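Local coordinates for putative peptide ABC-transport system periplasmic peptide-binding protein (Campylobacter jejuni, PDB 4OEV) that binds a nickel(II) ion, here together with oxalate, as an extracytoplasmic solute-binding protein and probably delivers it to an ABC-type importer, at residues A[206-211]-A[226-231]; A[248-253]-A[376-381]; A[402-407]-A[411-416]. All blocks are in the same frame, centred on the assembly; numbering follows the deposited sequence.

Interaction 1: A[206-211]-A[226-231]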
ATOM      1  N   GLU A 206      -3.504  -7.363  23.650  1.00 43.53           N
ATOM      2  CA  GLU A 206      -4.078  -6.119  24.108  1.00 43.73           C
ATOM      3  C   GLU A 206      -5.579  -6.083  23.843  1.00 43.60           C
ATOM      4  O   GLU A 206      -6.335  -5.426  24.574  1.00 45.94           O
ATOM      5  CB  GLU A 206      -3.349  -4.924  23.484  1.00 46.37           C
ATOM      6  CG  GLU A 206      -1.939  -4.804  24.050  1.00 48.83           C
ATOM      7  CD  GLU A 206      -1.351  -3.418  23.983  1.00 51.52           C
ATOM      8  OE1 GLU A 206      -2.084  -2.440  23.715  1.00 53.48           O
ATOM      9  OE2 GLU A 206      -0.134  -3.304  24.224  1.00 53.18           O
ATOM     10  N   LEU A 207      -6.041  -6.808  22.840  1.00 40.75           N
ATOM     11  CA  LEU A 207      -7.478  -6.994  22.717  1.00 42.24           C
ATOM     12  C   LEU A 207      -7.975  -7.731  23.950  1.00 43.47           C
ATOM     13  O   LEU A 207      -8.906  -7.290  24.625  1.00 43.43           O
ATOM     14  CB  LEU A 207      -7.838  -7.781  21.457  1.00 39.83           C
ATOM     15  CG  LEU A 207      -7.818  -6.945  20.176  1.00 39.01           C
ATOM     16  CD1 LEU A 207      -7.837  -7.832  18.924  1.00 39.19           C
ATOM     17  CD2 LEU A 207      -8.989  -5.963  20.202  1.00 39.95           C
ATOM     18  N   LYS A 208      -7.296  -8.836  24.270  1.00 43.97           N
ATOM     19  CA  LYS A 208      -7.715  -9.684  25.381  1.00 45.58           C
ATOM     20  C   LYS A 208      -7.688  -8.994  26.724  1.00 47.53           C
ATOM     21  O   LYS A 208      -8.606  -9.174  27.516  1.00 49.90           O
ATOM     22  CB  LYS A 208      -6.835 -10.936  25.417  1.00 46.81           C
ATOM     23  CG  LYS A 208      -7.193 -11.945  24.356  1.00 46.82           C
ATOM     24  CD  LYS A 208      -8.462 -12.739  24.743  1.00 49.81           C
ATOM     25  CE  LYS A 208      -8.791 -13.790  23.671  1.00 48.89           C
ATOM     26  NZ  LYS A 208      -9.924 -14.708  24.007  1.00 44.61           N
ATOM     27  N   ASN A 209      -6.687  -8.170  27.006  1.00 49.29           N
ATOM     28  CA  ASN A 209      -6.673  -7.519  28.320  1.00 52.10           C
ATOM     29  C   ASN A 209      -7.303  -6.105  28.315  1.00 51.89           C
ATOM     30  O   ASN A 209      -7.144  -5.342  29.269  1.00 51.36           O
ATOM     31  CB  ASN A 209      -5.244  -7.485  28.873  1.00 54.00           C
ATOM     32  CG  ASN A 209      -4.310  -6.606  28.071  1.00 55.44           C
ATOM     33  OD1 ASN A 209      -4.730  -5.714  27.338  1.00 54.71           O
ATOM     34  ND2 ASN A 209      -3.017  -6.881  28.187  1.00 56.35           N
ATOM     35  N   GLY A 210      -8.016  -5.776  27.239  1.00 50.80           N
ATOM     36  CA  GLY A 210      -8.796  -4.547  27.160  1.00 53.34           C
ATOM     37  C   GLY A 210      -8.020  -3.263  26.987  1.00 54.28           C
ATOM     38  O   GLY A 210      -8.534  -2.179  27.271  1.00 52.89           O
ATOM     39  N   LYS A 211      -6.784  -3.372  26.519  1.00 55.01           N
ATOM     40  CA  LYS A 211      -5.963  -2.178  26.289  1.00 56.07           C
ATOM     41  C   LYS A 211      -6.275  -1.484  24.955  1.00 53.23           C
ATOM     42  O   LYS A 211      -5.961  -0.295  24.761  1.00 52.08           O
ATOM     43  CB  LYS A 211      -4.487  -2.558  26.349  1.00 56.50           C
ATOM     44  CG  LYS A 211      -3.899  -2.556  27.748  1.00 59.96           C
ATOM     45  CD  LYS A 211      -2.578  -3.326  27.770  1.00 63.83           C
ATOM     46  CE  LYS A 211      -1.762  -2.984  28.997  1.00 67.99           C
ATOM     47  NZ  LYS A 211      -0.874  -1.846  28.610  1.00 70.82           N
ATOM     48  N   LYS A 226     -12.178 -16.688  18.004  1.00 41.49           N
ATOM     49  CA  LYS A 226     -13.366 -17.291  17.377  1.00 42.36           C
ATOM     50  C   LYS A 226     -14.389 -17.788  18.386  1.00 48.01           C
ATOM     51  O   LYS A 226     -15.570 -17.867  18.060  1.00 51.55           O
ATOM     52  CB  LYS A 226     -12.979 -18.459  16.479  1.00 43.76           C
ATOM     53  CG  LYS A 226     -12.359 -18.071  15.122  1.00 44.86           C
ATOM     54  CD  LYS A 226     -11.603 -19.292  14.536  1.00 59.17           C
ATOM     55  CE  LYS A 226     -12.144 -19.760  13.185  1.00 60.90           C
ATOM     56  NZ  LYS A 226     -11.085 -19.594  12.107  1.00 61.23           N
ATOM     57  N   ASN A 227     -13.962 -18.124  19.605  1.00 45.96           N
ATOM     58  CA  ASN A 227     -14.930 -18.615  20.589  1.00 50.00           C
ATOM     59  C   ASN A 227     -15.137 -17.655  21.773  1.00 46.94           C
ATOM     60  O   ASN A 227     -15.653 -18.043  22.826  1.00 46.49           O
ATOM     61  CB  ASN A 227     -14.514 -20.001  21.113  1.00 52.29           C
ATOM     62  CG  ASN A 227     -15.700 -20.882  21.326  1.00 63.62           C
ATOM     63  OD1 ASN A 227     -16.543 -21.002  20.434  1.00 68.00           O
ATOM     64  ND2 ASN A 227     -15.839 -21.439  22.538  1.00 67.73           N
ATOM     65  N   ASP A 228     -14.709 -16.407  21.595  1.00 47.73           N
ATOM     66  CA  ASP A 228     -14.815 -15.379  22.617  1.00 45.85           C
ATOM     67  C   ASP A 228     -15.924 -14.406  22.246  1.00 43.55           C
ATOM     68  O   ASP A 228     -15.782 -13.580  21.330  1.00 42.85           O
ATOM     69  CB  ASP A 228     -13.477 -14.627  22.775  1.00 44.03           C
ATOM     70  CG  ASP A 228     -13.425 -13.738  24.034  1.00 46.40           C
ATOM     71  OD1 ASP A 228     -12.303 -13.468  24.500  1.00 47.84           O
ATOM     72  OD2 ASP A 228     -14.479 -13.290  24.553  1.00 45.29           O
ATOM     73  N   GLU A 229     -17.024 -14.482  22.982  1.00 45.75           N
ATOM     74  CA  GLU A 229     -18.209 -13.652  22.683  1.00 48.16           C
ATOM     75  C   GLU A 229     -17.949 -12.166  22.902  1.00 48.89           C
ATOM     76  O   GLU A 229     -18.815 -11.305  22.576  1.00 48.17           O
ATOM     77  CB  GLU A 229     -19.431 -14.110  23.533  1.00 50.66           C
ATOM     78  CG  GLU A 229     -19.113 -14.612  24.954  1.00 58.04           C
ATOM     79  CD  GLU A 229     -18.242 -15.930  25.000  1.00 83.28           C
ATOM     80  OE1 GLU A 229     -18.189 -16.717  24.018  1.00 80.41           O
ATOM     81  OE2 GLU A 229     -17.569 -16.158  26.025  1.00 84.58           O
ATOM     82  N   ASN A 230     -16.822 -11.838  23.528  1.00 45.63           N
ATOM     83  CA  ASN A 230     -16.541 -10.430  23.787  1.00 45.98           C
ATOM     84  C   ASN A 230     -16.086  -9.720  22.538  1.00 47.24           C
ATOM     85  O   ASN A 230     -16.056  -8.484  22.514  1.00 45.15           O
ATOM     86  CB  ASN A 230     -15.512 -10.266  24.911  1.00 49.17           C
ATOM     87  CG  ASN A 230     -16.078 -10.657  26.287  1.00 54.17           C
ATOM     88  OD1 ASN A 230     -17.169 -10.209  26.681  1.00 52.88           O
ATOM     89  ND2 ASN A 230     -15.348 -11.502  27.015  1.00 55.77           N
ATOM     90  N   PHE A 231     -15.790 -10.490  21.487  1.00 44.62           N
ATOM     91  CA  PHE A 231     -15.256  -9.942  20.253  1.00 46.53           C
ATOM     92  C   PHE A 231     -16.019 -10.381  19.019  1.00 47.88           C
ATOM     93  O   PHE A 231     -16.593 -11.464  18.984  1.00 42.12           O
ATOM     94  CB  PHE A 231     -13.777 -10.337  20.088  1.00 44.25           C
ATOM     95  CG  PHE A 231     -12.924  -9.887  21.225  1.00 45.65           C
ATOM     96  CD1 PHE A 231     -12.405  -8.605  21.240  1.00 41.71           C
ATOM     97  CD2 PHE A 231     -12.673 -10.735  22.304  1.00 45.23           C
ATOM     98  CE1 PHE A 231     -11.616  -8.172  22.290  1.00 44.64           C
ATOM     99  CE2 PHE A 231     -11.899 -10.300  23.370  1.00 46.11           C
ATOM    100  CZ  PHE A 231     -11.367  -9.011  23.356  1.00 42.82           C
TER

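Interaction 2: A[248-253]-A[376-381]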
ATOM      1  N   LEU A 248      17.667  -7.839  -7.979  1.00 26.95           N
ATOM      2  CA  LEU A 248      18.251  -8.142  -9.286  1.00 25.91           C
ATOM      3  C   LEU A 248      19.742  -7.827  -9.308  1.00 24.22           C
ATOM      4  O   LEU A 248      20.405  -8.176 -10.298  1.00 29.28           O
ATOM      5  CB  LEU A 248      17.514  -7.359 -10.413  1.00 31.20           C
ATOM      6  CG  LEU A 248      16.211  -7.926 -11.010  1.00 31.42           C
ATOM      7  CD1 LEU A 248      16.380  -9.342 -11.333  1.00 31.36           C
ATOM      8  CD2 LEU A 248      15.007  -7.880 -10.050  1.00 27.64           C
ATOM      9  N   ASP A 249      20.298  -7.187  -8.253  1.00 23.20           N
ATOM     10  CA  ASP A 249      21.741  -7.008  -8.167  1.00 22.78           C
ATOM     11  C   ASP A 249      22.451  -8.341  -7.791  1.00 29.83           C
ATOM     12  O   ASP A 249      23.672  -8.457  -7.925  1.00 29.01           O
ATOM     13  CB  ASP A 249      22.181  -5.981  -7.116  1.00 23.24           C
ATOM     14  CG  ASP A 249      21.763  -4.534  -7.477  1.00 31.87           C
ATOM     15  OD1 ASP A 249      21.294  -4.337  -8.634  1.00 31.20           O
ATOM     16  OD2 ASP A 249      21.926  -3.655  -6.580  1.00 31.56           O
ATOM     17  N   ASN A 250      21.700  -9.297  -7.265  1.00 26.31           N
ATOM     18  CA  ASN A 250      22.310 -10.572  -6.796  1.00 24.57           C
ATOM     19  C   ASN A 250      22.824 -11.395  -7.969  1.00 26.84           C
ATOM     20  O   ASN A 250      22.120 -11.526  -8.968  1.00 24.02           O
ATOM     21  CB  ASN A 250      21.260 -11.355  -5.979  1.00 27.20           C
ATOM     22  CG  ASN A 250      21.786 -12.728  -5.529  1.00 27.76           C
ATOM     23  OD1 ASN A 250      21.646 -13.687  -6.269  1.00 26.17           O
ATOM     24  ND2 ASN A 250      22.384 -12.810  -4.342  1.00 24.75           N
ATOM     25  N   GLU A 251      24.025 -11.987  -7.861  1.00 34.18           N
ATOM     26  CA  GLU A 251      24.658 -12.647  -9.024  1.00 37.21           C
ATOM     27  C   GLU A 251      23.832 -13.834  -9.560  1.00 36.18           C
ATOM     28  O   GLU A 251      23.776 -14.077 -10.773  1.00 34.18           O
ATOM     29  CB  GLU A 251      26.093 -13.126  -8.674  1.00 43.52           C
ATOM     30  CG  GLU A 251      26.142 -14.186  -7.560  1.00 47.62           C
ATOM     31  CD  GLU A 251      27.526 -14.819  -7.382  1.00 50.15           C
ATOM     32  OE1 GLU A 251      28.125 -15.255  -8.400  1.00 50.28           O
ATOM     33  OE2 GLU A 251      28.016 -14.857  -6.227  1.00 50.50           O
ATOM     34  N   PHE A 252      23.094 -14.509  -8.674  1.00 34.05           N
ATOM     35  CA  PHE A 252      22.278 -15.618  -9.117  1.00 29.57           C
ATOM     36  C   PHE A 252      20.907 -15.156  -9.530  1.00 28.58           C
ATOM     37  O   PHE A 252      20.395 -15.559 -10.590  1.00 28.13           O
ATOM     38  CB  PHE A 252      22.126 -16.697  -7.997  1.00 32.41           C
ATOM     39  CG  PHE A 252      23.426 -17.199  -7.490  1.00 32.46           C
ATOM     40  CD1 PHE A 252      24.294 -17.882  -8.347  1.00 31.99           C
ATOM     41  CD2 PHE A 252      23.806 -16.992  -6.160  1.00 33.67           C
ATOM     42  CE1 PHE A 252      25.528 -18.341  -7.902  1.00 31.95           C
ATOM     43  CE2 PHE A 252      25.037 -17.475  -5.684  1.00 31.59           C
ATOM     44  CZ  PHE A 252      25.912 -18.130  -6.564  1.00 32.64           C
ATOM     45  N   LEU A 253      20.278 -14.344  -8.681  1.00 26.96           N
ATOM     46  CA  LEU A 253      18.905 -13.931  -8.929  1.00 27.02           C
ATOM     47  C   LEU A 253      18.793 -13.021 -10.173  1.00 30.99           C
ATOM     48  O   LEU A 253      17.724 -12.965 -10.783  1.00 28.26           O
ATOM     49  CB  LEU A 253      18.293 -13.220  -7.685  1.00 23.59           C
ATOM     50  CG  LEU A 253      18.181 -14.107  -6.428  1.00 27.17           C
ATOM     51  CD1 LEU A 253      17.424 -13.310  -5.347  1.00 29.77           C
ATOM     52  CD2 LEU A 253      17.527 -15.497  -6.656  1.00 26.08           C
ATOM     53  N   LYS A 376      18.518  -3.788   0.123  1.00 33.52           N
ATOM     54  CA  LYS A 376      19.915  -4.227   0.173  1.00 37.36           C
ATOM     55  C   LYS A 376      20.070  -5.720   0.549  1.00 33.72           C
ATOM     56  O   LYS A 376      21.167  -6.137   0.916  1.00 32.79           O
ATOM     57  CB  LYS A 376      20.730  -3.403   1.165  1.00 41.11           C
ATOM     58  CG  LYS A 376      20.736  -1.905   0.915  1.00 47.19           C
ATOM     59  CD  LYS A 376      21.713  -1.514  -0.161  1.00 51.35           C
ATOM     60  CE  LYS A 376      21.832   0.026  -0.269  1.00 56.51           C
ATOM     61  NZ  LYS A 376      22.642   0.651   0.841  1.00 60.11           N
ATOM     62  N   VAL A 377      18.971  -6.483   0.457  1.00 28.19           N
ATOM     63  CA  VAL A 377      18.993  -7.929   0.771  1.00 28.73           C
ATOM     64  C   VAL A 377      18.764  -8.746  -0.482  1.00 27.23           C
ATOM     65  O   VAL A 377      18.179  -8.253  -1.441  1.00 25.70           O
ATOM     66  CB  VAL A 377      17.912  -8.289   1.825  1.00 31.52           C
ATOM     67  CG1 VAL A 377      18.203  -7.547   3.120  1.00 32.82           C
ATOM     68  CG2 VAL A 377      16.541  -7.940   1.311  1.00 31.10           C
ATOM     69  N   ASP A 378      19.232 -10.012  -0.504  1.00 31.26           N
ATOM     70  CA  ASP A 378      19.125 -10.807  -1.716  1.00 25.53           C
ATOM     71  C   ASP A 378      17.705 -11.007  -2.155  1.00 25.73           C
ATOM     72  O   ASP A 378      17.401 -11.048  -3.351  1.00 25.76           O
ATOM     73  CB  ASP A 378      19.750 -12.243  -1.553  1.00 25.02           C
ATOM     74  CG  ASP A 378      21.236 -12.236  -1.139  1.00 30.46           C
ATOM     75  OD1 ASP A 378      21.993 -11.303  -1.535  1.00 30.16           O
ATOM     76  OD2 ASP A 378      21.657 -13.191  -0.414  1.00 31.21           O
ATOM     77  N   SER A 379      16.829 -11.242  -1.180  1.00 25.72           N
ATOM     78  CA  SER A 379      15.420 -11.362  -1.464  1.00 26.31           C
ATOM     79  C   SER A 379      14.642 -11.034  -0.186  1.00 24.61           C
ATOM     80  O   SER A 379      15.207 -11.046   0.935  1.00 27.55           O
ATOM     81  CB  SER A 379      15.079 -12.755  -1.999  1.00 28.29           C
ATOM     82  OG  SER A 379      15.275 -13.782  -1.028  1.00 29.59           O
ATOM     83  N   PHE A 380      13.377 -10.720  -0.357  1.00 26.79           N
ATOM     84  CA  PHE A 380      12.589 -10.108   0.715  1.00 29.08           C
ATOM     85  C   PHE A 380      11.130 -10.528   0.574  1.00 26.73           C
ATOM     86  O   PHE A 380      10.598 -10.499  -0.536  1.00 27.91           O
ATOM     87  CB  PHE A 380      12.726  -8.545   0.640  1.00 28.98           C
ATOM     88  CG  PHE A 380      11.971  -7.810   1.713  1.00 29.67           C
ATOM     89  CD1 PHE A 380      12.447  -7.780   3.017  1.00 31.02           C
ATOM     90  CD2 PHE A 380      10.791  -7.130   1.401  1.00 30.91           C
ATOM     91  CE1 PHE A 380      11.745  -7.082   4.006  1.00 34.30           C
ATOM     92  CE2 PHE A 380      10.084  -6.420   2.394  1.00 33.18           C
ATOM     93  CZ  PHE A 380      10.549  -6.419   3.690  1.00 32.05           C
ATOM     94  N   LEU A 381      10.494 -10.941   1.684  1.00 25.71           N
ATOM     95  CA  LEU A 381       9.098 -11.352   1.666  1.00 25.54           C
ATOM     96  C   LEU A 381       8.277 -10.050   1.689  1.00 27.57           C
ATOM     97  O   LEU A 381       8.000  -9.541   2.764  1.00 28.64           O
ATOM     98  CB  LEU A 381       8.757 -12.236   2.883  1.00 29.26           C
ATOM     99  CG  LEU A 381       7.675 -13.298   2.611  1.00 31.35           C
ATOM    100  CD1 LEU A 381       6.402 -12.672   2.097  1.00 31.67           C
ATOM    101  CD2 LEU A 381       8.157 -14.293   1.579  1.00 29.75           C
TER

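Interaction 3: A[402-407]-A[411-416]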
ATOM      1  N   GLN A 402      12.023   4.329 -10.771  1.00 30.56           N
ATOM      2  CA  GLN A 402      11.566   4.252  -9.387  1.00 30.52           C
ATOM      3  C   GLN A 402      12.392   3.253  -8.590  1.00 32.04           C
ATOM      4  O   GLN A 402      12.068   2.941  -7.445  1.00 27.79           O
ATOM      5  CB  GLN A 402      10.082   3.867  -9.410  1.00 28.59           C
ATOM      6  CG  GLN A 402       9.305   4.820 -10.267  1.00 29.19           C
ATOM      7  CD  GLN A 402       9.240   6.187  -9.660  1.00 25.40           C
ATOM      8  OE1 GLN A 402       8.832   6.304  -8.517  1.00 27.70           O
ATOM      9  NE2 GLN A 402       9.635   7.260 -10.425  1.00 24.02           N
ATOM     10  N   ASP A 403      13.472   2.764  -9.213  1.00 26.52           N
ATOM     11  CA  ASP A 403      14.518   2.073  -8.526  1.00 26.17           C
ATOM     12  C   ASP A 403      14.986   2.890  -7.333  1.00 25.27           C
ATOM     13  O   ASP A 403      15.355   4.062  -7.482  1.00 27.30           O
ATOM     14  CB  ASP A 403      15.684   1.806  -9.516  1.00 28.84           C
ATOM     15  CG  ASP A 403      16.777   0.894  -8.949  1.00 31.00           C
ATOM     16  OD1 ASP A 403      17.048   0.886  -7.718  1.00 30.52           O
ATOM     17  OD2 ASP A 403      17.396   0.194  -9.793  1.00 29.33           O
ATOM     18  N   SER A 404      14.916   2.301  -6.139  1.00 22.19           N
ATOM     19  CA  SER A 404      15.163   3.068  -4.914  1.00 23.26           C
ATOM     20  C   SER A 404      16.618   3.371  -4.646  1.00 26.17           C
ATOM     21  O   SER A 404      16.921   4.145  -3.704  1.00 28.98           O
ATOM     22  CB  SER A 404      14.539   2.373  -3.715  1.00 25.95           C
ATOM     23  OG  SER A 404      15.127   1.110  -3.429  1.00 27.39           O
ATOM     24  N   ALA A 405      17.538   2.749  -5.402  1.00 27.08           N
ATOM     25  CA  ALA A 405      18.950   3.111  -5.254  1.00 29.90           C
ATOM     26  C   ALA A 405      19.198   4.474  -5.915  1.00 30.09           C
ATOM     27  O   ALA A 405      20.140   5.172  -5.553  1.00 31.72           O
ATOM     28  CB  ALA A 405      19.908   2.027  -5.878  1.00 32.59           C
ATOM     29  N   LEU A 406      18.331   4.846  -6.861  1.00 26.03           N
ATOM     30  CA  LEU A 406      18.464   6.141  -7.560  1.00 32.82           C
ATOM     31  C   LEU A 406      17.442   7.208  -7.081  1.00 32.41           C
ATOM     32  O   LEU A 406      17.753   8.390  -6.905  1.00 37.02           O
ATOM     33  CB  LEU A 406      18.263   5.863  -9.036  1.00 35.74           C
ATOM     34  CG  LEU A 406      18.048   7.019  -9.979  1.00 35.20           C
ATOM     35  CD1 LEU A 406      19.390   7.563 -10.313  1.00 37.16           C
ATOM     36  CD2 LEU A 406      17.255   6.517 -11.218  1.00 53.38           C
ATOM     37  N   ASN A 407      16.264   6.736  -6.707  1.00 29.82           N
ATOM     38  CA  ASN A 407      15.105   7.600  -6.463  1.00 26.37           C
ATOM     39  C   ASN A 407      14.704   7.424  -5.013  1.00 27.94           C
ATOM     40  O   ASN A 407      14.174   6.377  -4.651  1.00 27.42           O
ATOM     41  CB  ASN A 407      13.965   7.154  -7.415  1.00 28.36           C
ATOM     42  CG  ASN A 407      12.748   8.078  -7.350  1.00 30.86           C
ATOM     43  OD1 ASN A 407      12.605   8.840  -6.391  1.00 26.32           O
ATOM     44  ND2 ASN A 407      11.828   7.939  -8.320  1.00 25.82           N
ATOM     45  N   TRP A 411       9.698   2.916  -5.068  1.00 25.61           N
ATOM     46  CA  TRP A 411       9.361   1.739  -4.273  1.00 21.98           C
ATOM     47  C   TRP A 411       9.890   0.458  -4.939  1.00 23.77           C
ATOM     48  O   TRP A 411       9.569  -0.652  -4.516  1.00 25.83           O
ATOM     49  CB  TRP A 411       7.854   1.616  -4.102  1.00 23.96           C
ATOM     50  CG  TRP A 411       7.204   2.681  -3.295  1.00 29.17           C
ATOM     51  CD1 TRP A 411       7.806   3.674  -2.573  1.00 32.62           C
ATOM     52  CD2 TRP A 411       5.799   2.841  -3.127  1.00 32.55           C
ATOM     53  NE1 TRP A 411       6.828   4.489  -1.992  1.00 33.60           N
ATOM     54  CE2 TRP A 411       5.594   3.983  -2.323  1.00 33.86           C
ATOM     55  CE3 TRP A 411       4.683   2.145  -3.617  1.00 35.84           C
ATOM     56  CZ2 TRP A 411       4.307   4.429  -1.969  1.00 35.06           C
ATOM     57  CZ3 TRP A 411       3.405   2.602  -3.266  1.00 35.92           C
ATOM     58  CH2 TRP A 411       3.240   3.716  -2.456  1.00 34.69           C
ATOM     59  N   ASN A 412      10.706   0.637  -5.973  1.00 23.88           N
ATOM     60  CA  ASN A 412      11.261  -0.473  -6.714  1.00 25.87           C
ATOM     61  C   ASN A 412      12.502  -0.989  -5.982  1.00 25.49           C
ATOM     62  O   ASN A 412      13.634  -0.709  -6.377  1.00 25.71           O
ATOM     63  CB  ASN A 412      11.583   0.001  -8.153  1.00 25.21           C
ATOM     64  CG  ASN A 412      12.045  -1.110  -9.069  1.00 28.17           C
ATOM     65  OD1 ASN A 412      12.447  -2.220  -8.618  1.00 26.30           O
ATOM     66  ND2 ASN A 412      12.084  -0.808 -10.362  1.00 27.62           N
ATOM     67  N   PHE A 413      12.288  -1.760  -4.920  1.00 24.61           N
ATOM     68  CA  PHE A 413      13.333  -2.096  -4.028  1.00 25.82           C
ATOM     69  C   PHE A 413      14.263  -3.213  -4.529  1.00 26.58           C
ATOM     70  O   PHE A 413      15.360  -3.338  -3.981  1.00 24.81           O
ATOM     71  CB  PHE A 413      12.756  -2.480  -2.656  1.00 28.93           C
ATOM     72  CG  PHE A 413      12.032  -1.322  -1.947  1.00 25.15           C
ATOM     73  CD1 PHE A 413      12.352  -0.026  -2.241  1.00 27.33           C
ATOM     74  CD2 PHE A 413      11.143  -1.561  -0.924  1.00 28.38           C
ATOM     75  CE1 PHE A 413      11.695   1.051  -1.584  1.00 31.54           C
ATOM     76  CE2 PHE A 413      10.517  -0.486  -0.261  1.00 29.58           C
ATOM     77  CZ  PHE A 413      10.799   0.785  -0.591  1.00 30.58           C
ATOM     78  N   GLY A 414      13.799  -3.995  -5.520  1.00 25.21           N
ATOM     79  CA  GLY A 414      14.581  -5.077  -6.116  1.00 24.16           C
ATOM     80  C   GLY A 414      15.431  -4.613  -7.281  1.00 26.34           C
ATOM     81  O   GLY A 414      16.210  -5.399  -7.823  1.00 27.63           O
ATOM     82  N   HIS A 415      15.325  -3.332  -7.644  1.00 22.96           N
ATOM     83  CA  HIS A 415      16.157  -2.774  -8.718  1.00 24.44           C
ATOM     84  C   HIS A 415      15.831  -3.435 -10.020  1.00 23.08           C
ATOM     85  O   HIS A 415      16.712  -3.827 -10.800  1.00 26.55           O
ATOM     86  CB  HIS A 415      17.633  -2.916  -8.377  1.00 27.60           C
ATOM     87  CG  HIS A 415      17.906  -2.516  -6.960  1.00 28.57           C
ATOM     88  ND1 HIS A 415      17.708  -1.221  -6.505  1.00 27.34           N
ATOM     89  CD2 HIS A 415      18.270  -3.250  -5.882  1.00 28.37           C
ATOM     90  CE1 HIS A 415      17.955  -1.182  -5.204  1.00 28.30           C
ATOM     91  NE2 HIS A 415      18.299  -2.406  -4.806  1.00 28.37           N
ATOM     92  N   TYR A 416      14.544  -3.571 -10.239  1.00 21.66           N
ATOM     93  CA  TYR A 416      14.029  -4.247 -11.448  1.00 21.55           C
ATOM     94  C   TYR A 416      14.008  -3.288 -12.626  1.00 27.47           C
ATOM     95  O   TYR A 416      13.450  -2.222 -12.483  1.00 26.21           O
ATOM     96  CB  TYR A 416      12.629  -4.727 -11.170  1.00 22.62           C
ATOM     97  CG  TYR A 416      11.916  -5.417 -12.326  1.00 26.72           C
ATOM     98  CD1 TYR A 416      12.361  -6.653 -12.812  1.00 24.23           C
ATOM     99  CD2 TYR A 416      10.773  -4.879 -12.867  1.00 26.45           C
ATOM    100  CE1 TYR A 416      11.680  -7.304 -13.853  1.00 25.05           C
ATOM    101  CE2 TYR A 416      10.079  -5.517 -13.879  1.00 26.93           C
ATOM    102  CZ  TYR A 416      10.533  -6.736 -14.375  1.00 27.18           C
ATOM    103  OH  TYR A 416       9.783  -7.344 -15.416  1.00 27.64           O
TER

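Interaction 1: A[206-211]-A[226-231]
Phe231 brings the rim of its ring up to the end of helix 200-208, with Leu207 as its main partner. CZ of Phe231 lies 3.3 Å from the carbonyl O of Leu207, and this oxygen sits at the ring edge, near its plane. Beside it, Leu207 CB comes within 3.9 Å of Phe231 CE1, and CD2 of the leucine reaches the same carbon at 4.0 Å. Phe225 of helix 223-226 meets the Phe231 ring edge-to-face and also touches Leu207. Lys208 and Asp228 approach from opposite directions. The lysine chain bends at chi2 (-77°) and is extended beyond, which carries NZ past the phenylalanine to form a 2.7 Å salt bridge with Asp228 OD1. It uses the anti lone pair of this oxygen, and NZ also donates to Ile224 O. The other oxygen, Asp228 OD2, accepts from Asn230 N at 2.9 Å, so the carboxylate is held from both segments. That second bond defines an Asx turn, laid over the type I beta turn 228-231 that leads into strand 231-236. Across from it, Gly210 is the C-prime residue of a Schellman motif ending the helix, a surface helix terminus packed on a turn.

Interaction 2: A[248-253]-A[376-381]
Asn250 and Asp378 mark the nearest approach of the two backbones, with CA atoms 6.0 Å apart, where the loop leaving strand 241-246 passes the start of strand 379-384. These strands are antiparallel neighbours in one sheet, and the loop closes into an Asx motif headed by Asn250. Residues 251-253 have helical backbone angles without regular helical bonds, and helix 256-265 follows. Next to the contact, Asn247 ties the end of one strand to the start of the other through a backbone bond with Asp378 and through its ND2, which donates to Val377 O.

Within the motif, Asn250 OD1 takes two backbone donors. Leu253 N arrives at 2.8 Å in the carbonyl plane on a lone pair, and Phe252 N at 2.9 Å from above that plane. With CG anti to the backbone N (chi1 177°), the amide turns OD1 to these N-H groups and leaves ND2 facing Asp378. The two side chains meet at a slant, their amide and carboxylate planes 63° apart, and ND2 stands 3.2 Å from Asp378 OD1. The other carboxylate oxygen, OD2, accepts from Glu334 N of strand 329-338, which helps to fix the acid; Ser379 OG is hydrogen-bonded to the carbonyl O of the same glutamate. Leu253, which is buried and also touches Phe246 and Leu262, sends one branch across to the strand. Its CD1 methyl is 4.1 Å from Ser379 CB and 3.0 Å from Asp378 O, unusually short for a methyl and an oxygen.

Interaction 3: A[402-407]-A[411-416]
Asp403 and His415 meet at about a right angle, joined by a short, nearly straight hydrogen bond: ND1 donates to OD1 at 2.5 Å, with an N-H...O angle of 170°. The oxygen lies in the imidazole plane, whereas ND1 meets the carboxylate on its syn side, somewhat out of plane. From the opposite face of the carboxylate, Ala405 N donates to OD1 at 3.0 Å, completing an Asx turn. Since OD2 accepts from His417 NE2, and His415 NE2 bonds to Ser375 O, both acid and ring are fixed in rotation. Ala405 CB adds an oblique contact with His415 CE1 at 3.8 Å. Ser404 turns OG between its backbone N and carbonyl carbon (chi1 65°), bringing it to the edge of the Phe413 ring, 3.2 Å from CD1. Asn412, with CG anti to its backbone N (chi1 -174°), folds its amide back on its own segment: OD1 accepts from Tyr416 N at 3.0 Å, and ND2 donates to Tyr416 O at 2.9 Å. The backbones are bridged by Asn412 N to Gln402 O, 3.1 Å, and Ser404 N to Asn412 O, 3.3 Å. This is a single beta bridge closing a compact loop, reinforced by a buried histidine-carboxylate bond.

Interactions 2 and 3 adjoin, with centres 12 Å apart. Leu248 N probably donates a hydrogen bond to Gly414 O at 2.8 Å, and Asp249 OD2 packs 3.7 Å from His415 CD2. One segment of each also reaches the oxalate bound with nickel, although the contacts themselves lie away from it: in 376-381, Phe380 touches the oxalate, while the side chain of Ser379 is about 12 Å from it; in 411-416, the Phe413 side chain is about 4 Å from it, and Trp411 packs against Trp384 of the same pocket. Interaction 1 is remote, its centre 41 Å from either of the others, and its nearest atoms are about 21 Å from interaction 2 and about 27 Å from interaction 3.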